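Local atomic coordinates of sulfotransferase (PDB entry 5X2B), a protein that probably transfers a sulfo group onto acceptor molecules, as cytosolic sulfotransferases do, and binds adenosine-3'-5'-diphosphate. Residues A[95-98]-A[99-103]; A[134-137]-A[138-142]; A[156-159]-A[160-163]; A[261-264]-A[265-269]. One frame throughout, in Å; residues are numbered along the deposited sequence.

Interaction 1. Residues A[95-98]-A[99-103]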
loop_
_atom_site.group_PDB
_atom_site.type_symbol
_atom_site.label_atom_id
_atom_site.label_comp_id
_atom_site.label_asym_id
_atom_site.label_seq_id
_atom_site.Cartn_x
_atom_site.Cartn_y
_atom_site.Cartn_z
ATOM N N LEU A 95 10.426 8.999 0.225
ATOM C CA LEU A 95 9.433 9.946 -0.153
ATOM C C LEU A 95 10.141 11.297 -0.421
ATOM O O LEU A 95 10.948 11.752 0.395
ATOM C CB LEU A 95 8.453 10.071 0.986
ATOM C CG LEU A 95 7.193 10.821 0.581
ATOM C CD1 LEU A 95 6.247 9.944 -0.160
ATOM C CD2 LEU A 95 6.505 11.317 1.763
ATOM N N PRO A 96 9.849 11.936 -1.571
ATOM C CA PRO A 96 10.408 13.186 -2.071
ATOM C C PRO A 96 10.291 14.294 -1.094
ATOM O O PRO A 96 9.207 14.557 -0.623
ATOM C CB PRO A 96 9.518 13.506 -3.250
ATOM C CG PRO A 96 9.147 12.203 -3.754
ATOM C CD PRO A 96 8.987 11.325 -2.588
ATOM N N VAL A 97 11.395 14.960 -0.824
ATOM C CA VAL A 97 11.399 15.960 0.197
ATOM C C VAL A 97 10.305 16.913 -0.058
ATOM O O VAL A 97 9.632 17.371 0.826
ATOM C CB VAL A 97 12.608 16.794 0.109
ATOM C CG1 VAL A 97 12.674 17.445 -1.231
ATOM C CG2 VAL A 97 12.530 17.840 1.192
ATOM N N THR A 98 10.125 17.205 -1.318
ATOM C CA THR A 98 9.260 18.265 -1.695
ATOM C C THR A 98 7.852 17.936 -1.239
ATOM O O THR A 98 7.042 18.802 -0.983
ATOM C CB THR A 98 9.334 18.407 -3.188
ATOM O OG1 THR A 98 9.944 19.669 -3.516
ATOM C CG2 THR A 98 7.989 18.311 -3.787
ATOM N N VAL A 99 7.552 16.656 -1.121
ATOM C CA VAL A 99 6.241 16.263 -0.633
ATOM C C VAL A 99 6.210 16.557 0.850
ATOM O O VAL A 99 5.176 16.907 1.433
ATOM C CB VAL A 99 5.954 14.740 -0.842
ATOM C CG1 VAL A 99 4.633 14.339 -0.224
ATOM C CG2 VAL A 99 5.907 14.409 -2.281
ATOM N N LYS A 100 7.364 16.397 1.482
ATOM C CA LYS A 100 7.401 16.647 2.900
ATOM C C LYS A 100 7.155 18.138 3.092
ATOM O O LYS A 100 6.372 18.537 3.949
ATOM C CB LYS A 100 8.707 16.125 3.491
ATOM C CG LYS A 100 8.779 14.620 3.344
ATOM C CD LYS A 100 10.114 14.047 3.676
ATOM C CE LYS A 100 10.263 12.696 3.008
ATOM N NZ LYS A 100 11.647 12.183 3.230
ATOM N N GLN A 101 7.763 18.937 2.214
ATOM C CA GLN A 101 7.776 20.402 2.312
ATOM C C GLN A 101 6.401 20.964 2.114
ATOM O O GLN A 101 5.995 21.878 2.796
ATOM C CB GLN A 101 8.742 21.007 1.291
ATOM C CG GLN A 101 10.009 20.161 1.031
ATOM C CD GLN A 101 11.173 20.923 0.351
ATOM O OE1 GLN A 101 11.084 21.373 -0.784
ATOM N NE2 GLN A 101 12.278 21.034 1.067
ATOM N N LYS A 102 5.645 20.417 1.195
ATOM C CA LYS A 102 4.299 20.918 0.995
ATOM C C LYS A 102 3.311 20.438 2.049
ATOM O O LYS A 102 2.203 20.955 2.132
ATOM C CB LYS A 102 3.791 20.467 -0.361
ATOM C CG LYS A 102 4.574 21.018 -1.499
ATOM C CD LYS A 102 4.251 22.453 -1.678
ATOM C CE LYS A 102 4.755 22.912 -3.004
ATOM N NZ LYS A 102 6.249 22.838 -3.037
ATOM N N GLN A 103 3.680 19.416 2.809
ATOM C CA GLN A 103 2.733 18.706 3.667
ATOM C C GLN A 103 1.509 18.164 2.928
ATOM O O GLN A 103 0.376 18.249 3.452
ATOM C CB GLN A 103 2.221 19.643 4.743
ATOM C CG GLN A 103 3.215 19.912 5.802
ATOM C CD GLN A 103 2.849 21.127 6.593
ATOM O OE1 GLN A 103 1.746 21.645 6.467
ATOM N NE2 GLN A 103 3.772 21.604 7.404
#

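Interaction 2. Residues A[134-137]-A[138-142]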
loop_
_atom_site.group_PDB
_atom_site.type_symbol
_atom_site.label_atom_id
_atom_site.label_comp_id
_atom_site.label_asym_id
_atom_site.label_seq_id
_atom_site.Cartn_x
_atom_site.Cartn_y
_atom_site.Cartn_z
ATOM N N GLU A 134 10.073 -21.138 -3.140
ATOM C CA GLU A 134 9.381 -22.449 -3.132
ATOM C C GLU A 134 8.372 -22.648 -1.965
ATOM O O GLU A 134 7.199 -23.023 -2.123
ATOM C CB GLU A 134 10.400 -23.595 -3.061
ATOM C CG GLU A 134 11.462 -23.642 -4.148
ATOM C CD GLU A 134 11.891 -25.079 -4.456
ATOM O OE1 GLU A 134 11.408 -26.014 -3.772
ATOM O OE2 GLU A 134 12.703 -25.277 -5.381
ATOM N N THR A 135 8.861 -22.428 -0.765
ATOM C CA THR A 135 8.106 -22.797 0.400
ATOM C C THR A 135 7.902 -21.537 1.209
ATOM O O THR A 135 8.627 -20.535 1.073
ATOM C CB THR A 135 8.838 -23.860 1.228
ATOM O OG1 THR A 135 10.021 -23.303 1.810
ATOM C CG2 THR A 135 9.232 -25.043 0.333
ATOM N N TRP A 136 6.885 -21.592 2.041
ATOM C CA TRP A 136 6.519 -20.484 2.903
ATOM C C TRP A 136 7.714 -20.016 3.775
ATOM O O TRP A 136 7.974 -18.815 3.939
ATOM C CB TRP A 136 5.313 -20.943 3.746
ATOM C CG TRP A 136 5.183 -20.266 5.070
ATOM C CD1 TRP A 136 5.217 -20.843 6.300
ATOM C CD2 TRP A 136 5.015 -18.885 5.286
ATOM N NE1 TRP A 136 5.062 -19.903 7.265
ATOM C CE2 TRP A 136 4.949 -18.669 6.657
ATOM C CE3 TRP A 136 4.918 -17.778 4.435
ATOM C CZ2 TRP A 136 4.778 -17.430 7.217
ATOM C CZ3 TRP A 136 4.753 -16.549 4.975
ATOM C CH2 TRP A 136 4.682 -16.375 6.360
ATOM N N ALA A 137 8.458 -20.977 4.291
ATOM C CA ALA A 137 9.408 -20.702 5.344
ATOM C C ALA A 137 10.613 -19.954 4.807
ATOM O O ALA A 137 11.347 -19.297 5.549
ATOM C CB ALA A 137 9.820 -21.991 5.954
ATOM N N ALA A 138 10.810 -20.069 3.499
ATOM C CA ALA A 138 11.906 -19.413 2.814
ATOM C C ALA A 138 11.630 -17.935 2.760
ATOM O O ALA A 138 12.457 -17.092 3.084
ATOM C CB ALA A 138 12.017 -19.963 1.408
ATOM N N PHE A 139 10.435 -17.640 2.317
ATOM C CA PHE A 139 9.998 -16.282 2.224
ATOM C C PHE A 139 9.906 -15.582 3.578
ATOM O O PHE A 139 10.237 -14.414 3.698
ATOM C CB PHE A 139 8.654 -16.317 1.576
ATOM C CG PHE A 139 8.022 -15.005 1.479
ATOM C CD1 PHE A 139 7.110 -14.586 2.423
ATOM C CD2 PHE A 139 8.327 -14.183 0.444
ATOM C CE1 PHE A 139 6.509 -13.357 2.309
ATOM C CE2 PHE A 139 7.743 -12.967 0.323
ATOM C CZ PHE A 139 6.821 -12.557 1.247
ATOM N N LEU A 140 9.444 -16.273 4.602
ATOM C CA LEU A 140 9.327 -15.618 5.887
ATOM C C LEU A 140 10.670 -15.123 6.386
ATOM O O LEU A 140 10.755 -14.057 7.000
ATOM C CB LEU A 140 8.758 -16.557 6.919
ATOM C CG LEU A 140 8.597 -15.925 8.304
ATOM C CD1 LEU A 140 7.599 -14.781 8.257
ATOM C CD2 LEU A 140 8.153 -16.953 9.328
ATOM N N GLU A 141 11.707 -15.922 6.179
ATOM C CA GLU A 141 13.022 -15.562 6.663
ATOM C C GLU A 141 13.451 -14.233 6.103
ATOM O O GLU A 141 14.129 -13.451 6.777
ATOM C CB GLU A 141 14.061 -16.594 6.245
ATOM C CG GLU A 141 14.994 -16.906 7.384
ATOM C CD GLU A 141 16.226 -17.710 6.978
ATOM O OE1 GLU A 141 17.156 -17.126 6.360
ATOM O OE2 GLU A 141 16.260 -18.926 7.309
ATOM N N LEU A 142 13.064 -14.001 4.850
ATOM C CA LEU A 142 13.407 -12.789 4.089
ATOM C C LEU A 142 12.592 -11.643 4.528
ATOM O O LEU A 142 13.069 -10.520 4.650
ATOM C CB LEU A 142 13.080 -12.954 2.616
ATOM C CG LEU A 142 13.883 -14.019 1.864
ATOM C CD1 LEU A 142 13.476 -13.995 0.421
ATOM C CD2 LEU A 142 15.396 -13.780 2.008
#

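Interaction 3. Residues A[156-159]-A[160-163]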
loop_
_atom_site.group_PDB
_atom_site.type_symbol
_atom_site.label_atom_id
_atom_site.label_comp_id
_atom_site.label_asym_id
_atom_site.label_seq_id
_atom_site.Cartn_x
_atom_site.Cartn_y
_atom_site.Cartn_z
ATOM N N HIS A 156 8.941 0.160 7.451
ATOM C CA HIS A 156 8.004 0.945 6.679
ATOM C C HIS A 156 7.058 1.661 7.602
ATOM O O HIS A 156 6.833 2.875 7.582
ATOM C CB HIS A 156 7.191 0.034 5.780
ATOM C CG HIS A 156 6.600 0.767 4.616
ATOM N ND1 HIS A 156 5.305 1.206 4.612
ATOM C CD2 HIS A 156 7.166 1.192 3.471
ATOM C CE1 HIS A 156 5.072 1.855 3.469
ATOM N NE2 HIS A 156 6.186 1.855 2.755
ATOM N N VAL A 157 6.485 0.849 8.419
ATOM C CA VAL A 157 5.402 1.281 9.216
ATOM C C VAL A 157 5.885 2.364 10.153
ATOM O O VAL A 157 5.210 3.388 10.391
ATOM C CB VAL A 157 4.959 0.057 10.011
ATOM C CG1 VAL A 157 3.846 0.383 10.950
ATOM C CG2 VAL A 157 4.520 -1.019 9.077
ATOM N N LEU A 158 7.070 2.139 10.700
ATOM C CA LEU A 158 7.560 2.977 11.790
ATOM C C LEU A 158 7.867 4.359 11.324
ATOM O O LEU A 158 7.395 5.357 11.854
ATOM C CB LEU A 158 8.804 2.365 12.411
ATOM C CG LEU A 158 8.483 1.198 13.371
ATOM C CD1 LEU A 158 9.771 0.480 13.897
ATOM C CD2 LEU A 158 7.623 1.619 14.558
ATOM N N SER A 159 8.674 4.395 10.303
ATOM C CA SER A 159 9.039 5.622 9.674
ATOM C C SER A 159 7.769 6.394 9.545
ATOM O O SER A 159 7.683 7.571 9.882
ATOM C CB SER A 159 9.614 5.333 8.291
ATOM O OG SER A 159 8.742 4.516 7.502
ATOM N N TRP A 160 6.756 5.696 9.073
ATOM C CA TRP A 160 5.555 6.401 8.756
ATOM C C TRP A 160 4.878 6.761 10.009
ATOM O O TRP A 160 4.235 7.783 10.127
ATOM C CB TRP A 160 4.653 5.556 7.887
ATOM C CG TRP A 160 5.134 5.667 6.545
ATOM C CD1 TRP A 160 5.816 4.742 5.814
ATOM C CD2 TRP A 160 5.066 6.818 5.760
ATOM N NE1 TRP A 160 6.149 5.252 4.602
ATOM C CE2 TRP A 160 5.685 6.544 4.541
ATOM C CE3 TRP A 160 4.511 8.078 5.960
ATOM C CZ2 TRP A 160 5.777 7.451 3.530
ATOM C CZ3 TRP A 160 4.584 8.985 4.962
ATOM C CH2 TRP A 160 5.216 8.674 3.751
ATOM N N GLU A 161 5.007 5.905 10.978
ATOM C CA GLU A 161 4.192 6.127 12.103
ATOM C C GLU A 161 4.666 7.412 12.716
ATOM O O GLU A 161 3.970 7.995 13.502
ATOM C CB GLU A 161 4.329 4.989 13.091
ATOM C CG GLU A 161 3.436 5.155 14.319
ATOM C CD GLU A 161 3.366 3.914 15.267
ATOM O OE1 GLU A 161 4.133 2.965 15.069
ATOM O OE2 GLU A 161 2.551 3.872 16.217
ATOM N N GLU A 162 5.861 7.875 12.377
ATOM C CA GLU A 162 6.387 9.040 13.086
ATOM C C GLU A 162 5.576 10.284 12.851
ATOM O O GLU A 162 5.738 11.303 13.521
ATOM C CB GLU A 162 7.799 9.322 12.638
ATOM C CG GLU A 162 8.688 8.394 13.299
ATOM C CD GLU A 162 10.117 8.791 13.149
ATOM O OE1 GLU A 162 10.408 9.892 12.628
ATOM O OE2 GLU A 162 10.951 7.983 13.579
ATOM N N HIS A 163 4.724 10.226 11.859
ATOM C CA HIS A 163 4.096 11.424 11.444
ATOM C C HIS A 163 2.629 11.152 11.543
ATOM O O HIS A 163 1.818 11.842 10.933
ATOM C CB HIS A 163 4.532 11.768 10.015
ATOM C CG HIS A 163 5.999 11.688 9.824
ATOM N ND1 HIS A 163 6.854 12.725 10.137
ATOM C CD2 HIS A 163 6.793 10.659 9.402
ATOM C CE1 HIS A 163 8.092 12.336 9.912
ATOM N NE2 HIS A 163 8.091 11.114 9.468
HETATM O O HOH W 1 9.806 9.498 10.034
#

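Interaction 4. Residues A[261-264]-A[265-269]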
loop_
_atom_site.group_PDB
_atom_site.type_symbol
_atom_site.label_atom_id
_atom_site.label_comp_id
_atom_site.label_asym_id
_atom_site.label_seq_id
_atom_site.Cartn_x
_atom_site.Cartn_y
_atom_site.Cartn_z
ATOM N N GLU A 261 8.276 -12.269 18.961
ATOM C CA GLU A 261 9.375 -11.639 19.658
ATOM C C GLU A 261 10.024 -10.523 18.880
ATOM O O GLU A 261 10.356 -9.487 19.442
ATOM C CB GLU A 261 10.399 -12.686 19.992
ATOM C CG GLU A 261 9.847 -13.661 20.992
ATOM C CD GLU A 261 10.913 -14.624 21.493
ATOM O OE1 GLU A 261 12.113 -14.351 21.254
ATOM O OE2 GLU A 261 10.550 -15.645 22.112
ATOM N N LEU A 262 10.233 -10.720 17.589
ATOM C CA LEU A 262 10.753 -9.629 16.789
ATOM C C LEU A 262 9.716 -8.527 16.748
ATOM O O LEU A 262 10.037 -7.341 16.784
ATOM C CB LEU A 262 11.036 -10.062 15.359
ATOM C CG LEU A 262 12.151 -9.295 14.631
ATOM C CD1 LEU A 262 12.226 -9.702 13.169
ATOM C CD2 LEU A 262 11.989 -7.790 14.689
ATOM N N PHE A 263 8.462 -8.925 16.624
ATOM C CA PHE A 263 7.441 -7.937 16.529
ATOM C C PHE A 263 7.441 -7.085 17.770
ATOM O O PHE A 263 7.428 -5.861 17.741
ATOM C CB PHE A 263 6.074 -8.542 16.447
ATOM C CG PHE A 263 5.025 -7.503 16.436
ATOM C CD1 PHE A 263 4.548 -6.997 15.231
ATOM C CD2 PHE A 263 4.586 -6.942 17.633
ATOM C CE1 PHE A 263 3.594 -6.007 15.230
ATOM C CE2 PHE A 263 3.630 -5.951 17.643
ATOM C CZ PHE A 263 3.128 -5.479 16.445
ATOM N N THR A 264 7.391 -7.773 18.879
ATOM C CA THR A 264 7.392 -7.127 20.155
ATOM C C THR A 264 8.689 -6.366 20.392
ATOM O O THR A 264 8.713 -5.402 21.142
ATOM C CB THR A 264 7.279 -8.161 21.220
ATOM O OG1 THR A 264 5.989 -8.792 21.122
ATOM C CG2 THR A 264 7.476 -7.506 22.560
ATOM N N GLU A 265 9.761 -6.812 19.759
ATOM C CA GLU A 265 11.042 -6.119 19.832
ATOM C C GLU A 265 11.032 -4.867 18.977
ATOM O O GLU A 265 11.522 -3.821 19.385
ATOM C CB GLU A 265 12.149 -7.035 19.360
ATOM C CG GLU A 265 13.452 -6.365 19.027
ATOM C CD GLU A 265 14.427 -7.349 18.405
ATOM O OE1 GLU A 265 15.100 -8.060 19.176
ATOM O OE2 GLU A 265 14.509 -7.443 17.157
ATOM N N LYS A 266 10.489 -4.949 17.775
ATOM C CA LYS A 266 10.487 -3.770 16.964
ATOM C C LYS A 266 9.302 -2.863 17.334
ATOM O O LYS A 266 9.476 -1.669 17.465
ATOM C CB LYS A 266 10.519 -4.122 15.471
ATOM C CG LYS A 266 11.819 -4.744 14.996
ATOM C CD LYS A 266 12.854 -3.735 14.427
ATOM C CE LYS A 266 12.977 -3.817 12.876
ATOM N NZ LYS A 266 13.958 -2.805 12.248
ATOM N N MET A 267 8.111 -3.411 17.526
ATOM C CA MET A 267 6.918 -2.558 17.658
ATOM C C MET A 267 6.684 -2.167 19.072
ATOM O O MET A 267 5.527 -2.090 19.499
ATOM C CB MET A 267 5.689 -3.307 17.177
ATOM C CG MET A 267 5.871 -3.778 15.803
ATOM S SD MET A 267 6.324 -2.322 14.929
ATOM C CE MET A 267 4.789 -1.466 15.101
ATOM N N ARG A 268 7.776 -1.894 19.785
ATOM C CA ARG A 268 7.750 -1.812 21.242
ATOM C C ARG A 268 6.470 -1.155 21.682
ATOM O O ARG A 268 5.487 -1.797 22.063
ATOM C CB ARG A 268 8.909 -0.948 21.802
ATOM C CG ARG A 268 10.297 -1.110 21.189
ATOM C CD ARG A 268 11.089 -2.273 21.806
ATOM N NE ARG A 268 11.726 -1.981 23.099
ATOM C CZ ARG A 268 12.986 -1.558 23.252
ATOM N NH1 ARG A 268 13.477 -1.341 24.465
ATOM N NH2 ARG A 268 13.769 -1.345 22.199
ATOM N N ASN A 269 6.510 0.163 21.607
ATOM C CA ASN A 269 5.550 1.000 22.273
ATOM C C ASN A 269 4.834 1.725 21.178
ATOM O O ASN A 269 4.355 2.845 21.361
ATOM C CB ASN A 269 6.282 1.987 23.171
ATOM C CG ASN A 269 7.789 1.967 22.945
ATOM O OD1 ASN A 269 8.256 2.219 21.843
ATOM N ND2 ASN A 269 8.549 1.674 23.988
#

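Interaction 1. Residues A[95-98]-A[99-103]
Pro96 O takes the amide of Val99 in a short bond, N to O 2.7 Å. The donor stands above the carbonyl plane, not on a lone pair. The same oxygen also takes a weak bond from Lys100 N. Two residues on, Lys102 N binds Thr98 O at 3.1 Å and 155°. Among the side chains, Thr98 OG1 gives a weak bond to Gln101 OE1, 3.4 Å away.

Lys100 runs back over Leu95 at an oblique angle. Its CG lies opposite the carbonyl carbon (chi1 -64°), and the chain beyond is extended, which carries it toward the residues before the helix. NZ bonds to Tyr92 O, and the amine forms a cation-pi contact with the Tyr92 ring. Leu95 CB touches the chain at Lys100 CE, 3.8 Å away. An alanine in place of Lys100 would probably leave Tyr92 O and its ring without their cationic partner, and a gap beside Leu95 CB.

Packing is apolar on the buried side. Pro96 and Val99 lie side by side, with Pro96 CB 3.8 Å from Val99 CG2. The other methyl, Val99 CG1, meets Leu95 CD2 at 4.1 Å, the two side chains crossing at about a right angle. Val99 also packs on Phe28.

Pro96 is the N-cap of helix 97-102, and Asp26 OD1 accepts the first helical amide, Val97 N. Gln103, with positive phi, closes the other end in a Schellman motif. This short helix lies in the beta-alpha-beta crossover between parallel strands 83-88 and 105-110.

Interaction 2. Residues A[134-137]-A[138-142]
Trp136 lays its indole against Leu140, one turn further along, and meets Phe139 with its outer rim. These residues form the first turns of helix 136-145, with Thr135 as its N-cap.

The backbone bonds set the spacing. Leu140 N binds Trp136 O at 3.0 Å, nearly in line with the C=O bond. Ala138 N binds Thr135 O at 3.3 Å, the donor standing well above the carbonyl plane. The next bond, Glu141 N to Ala137 O, is weak.

The main side-chain contact is a CH-pi interaction. Leu140 CB sits over one face of the indole, 4.2 Å from the centroid of the six-membered ring and 16° off its normal. Trp136 CG is anti to the backbone N (chi1 153°), which turns the ring along the helix toward Leu140. Phe139 takes a different place. Its CD1 lies 4.0 Å from Trp136 CZ3, which approaches the edge of the Phe139 ring near its plane.

Other aromatic and polar partners come from outside. Trp136 meets Phe251 edge-to-face, and its NE1 is hydrogen-bonded to Gln255 OE1 of helix 253-266. It also touches Ala117 and Val118 of helix 113-126, so the indole joins two helices to this one. Phe139 points to helix 113-126, where Phe121 and Tyr124 each meet it edge-to-face. Tyr124 is a calcium-binding residue in a structure of this protein, though no calcium is modelled at that site here.

On the Leu140 side, the two methyls reach past the rim: Leu140 CD1 lies 3.8 Å from Trp136 CH2, and Leu140 CD2 lies 4.0 Å from Trp136 CZ2.

Interaction 3. Residues A[156-159]-A[160-163]
His156 and Trp160 form an aromatic pair one turn apart on helix 153-161, on the side that faces the central parallel sheet. The rings meet obliquely. Their planes are at 47°, and the centroids of the imidazole and the five-membered indole ring are 4.8 Å apart. Trp160 CG lies anti to the carbonyl carbon (chi1 -81°), which swings the indole back toward His156. Its pyrrole edge comes over one face of the imidazole, with Trp160 NE1 3.7 Å from His156 CE1. Both imidazole nitrogens are held: ND1 by Tyr108 OH, NE2 by His89 O and weakly by Leu90 O.

Further along, a water donates to Ser159 O at 2.9 Å and, weakly, to Glu162 OE1. It lies close to His163 NE2 as well. The side chain of Glu162 is about 3 Å from a bound calcium ion. On another side of the helix, Leu158 CD2 touches Glu161 OE1 at 3.8 Å. The Glu161 chain is extended, and its carboxylate accepts bonds from Ser270 OG and Val272 N, which hold it at the start of helix 271-281.

Trp160 stacks on Tyr108 of strand 105-110 and meets Tyr92 edge-to-face. Both His156 and Trp160 touch Val38. An alanine in place of Trp160 would probably leave Tyr108 without its stacking partner and uncover the imidazole face. The pair thus seats helix 153-161 on strands 35-38 and 105-110.

Interaction 4. Residues A[261-264]-A[265-269]
Phe263 carries Met267 on one face of its ring. Met267 CG stands 3.3 Å from the ring centroid, 16° off the normal, in a close CH-pi contact. CB comes over the same ring and lies 3.4 Å from Phe263 CE2. The sulfur is further out, SD 5.0 Å from the centroid but still above the face. The bend at chi2 (-53°) turns SD off to the side, beyond CG. Trp153 and Phe154 of helix 153-161 also touch the Phe263 side chain.

The backbone brings the two residues together. Met267 N binds Phe263 O at 2.6 Å and 163°, a short and fairly straight bond. Lys266 N binds Leu262 O in an equally short bond, tilted from the carbonyl plane.

Leu262 and Lys266 lie side by side. Leu262 CD2 is only 3.1 Å from Lys266 CG, which is tight packing. The amine of Lys266 leads away to a salt bridge with Asp155. Leu262 CD2 also meets Glu265 OE2 at 3.5 Å.

Met267 is the first residue to leave helical geometry, so this Met-aromatic contact, spaced by four residues, marks the C-terminal end of helix 253-266.

How the interactions relate
All four contacts are local. They follow one another along the chain, none nesting or crossing, and each closes a turn of its own helix. Interaction 1 comes first, in the chain between strands 83-88 and 105-110 of the parallel sheet. Interaction 2 lies across the molecule, on the opposite side of the centre, its nearest atoms about 20 Å from those of interaction 1. Interaction 3 is on the next helix and returns to interaction 1: Leu95 CD2 packs on Trp160 CH2 at 3.5 Å. Interaction 4, near the C terminus, meets interaction 3 where Met267 SD lies 4.2 Å from Leu158 CD2. Helix 153-161 therefore links helix 253-266 with the residues before helix 97-102.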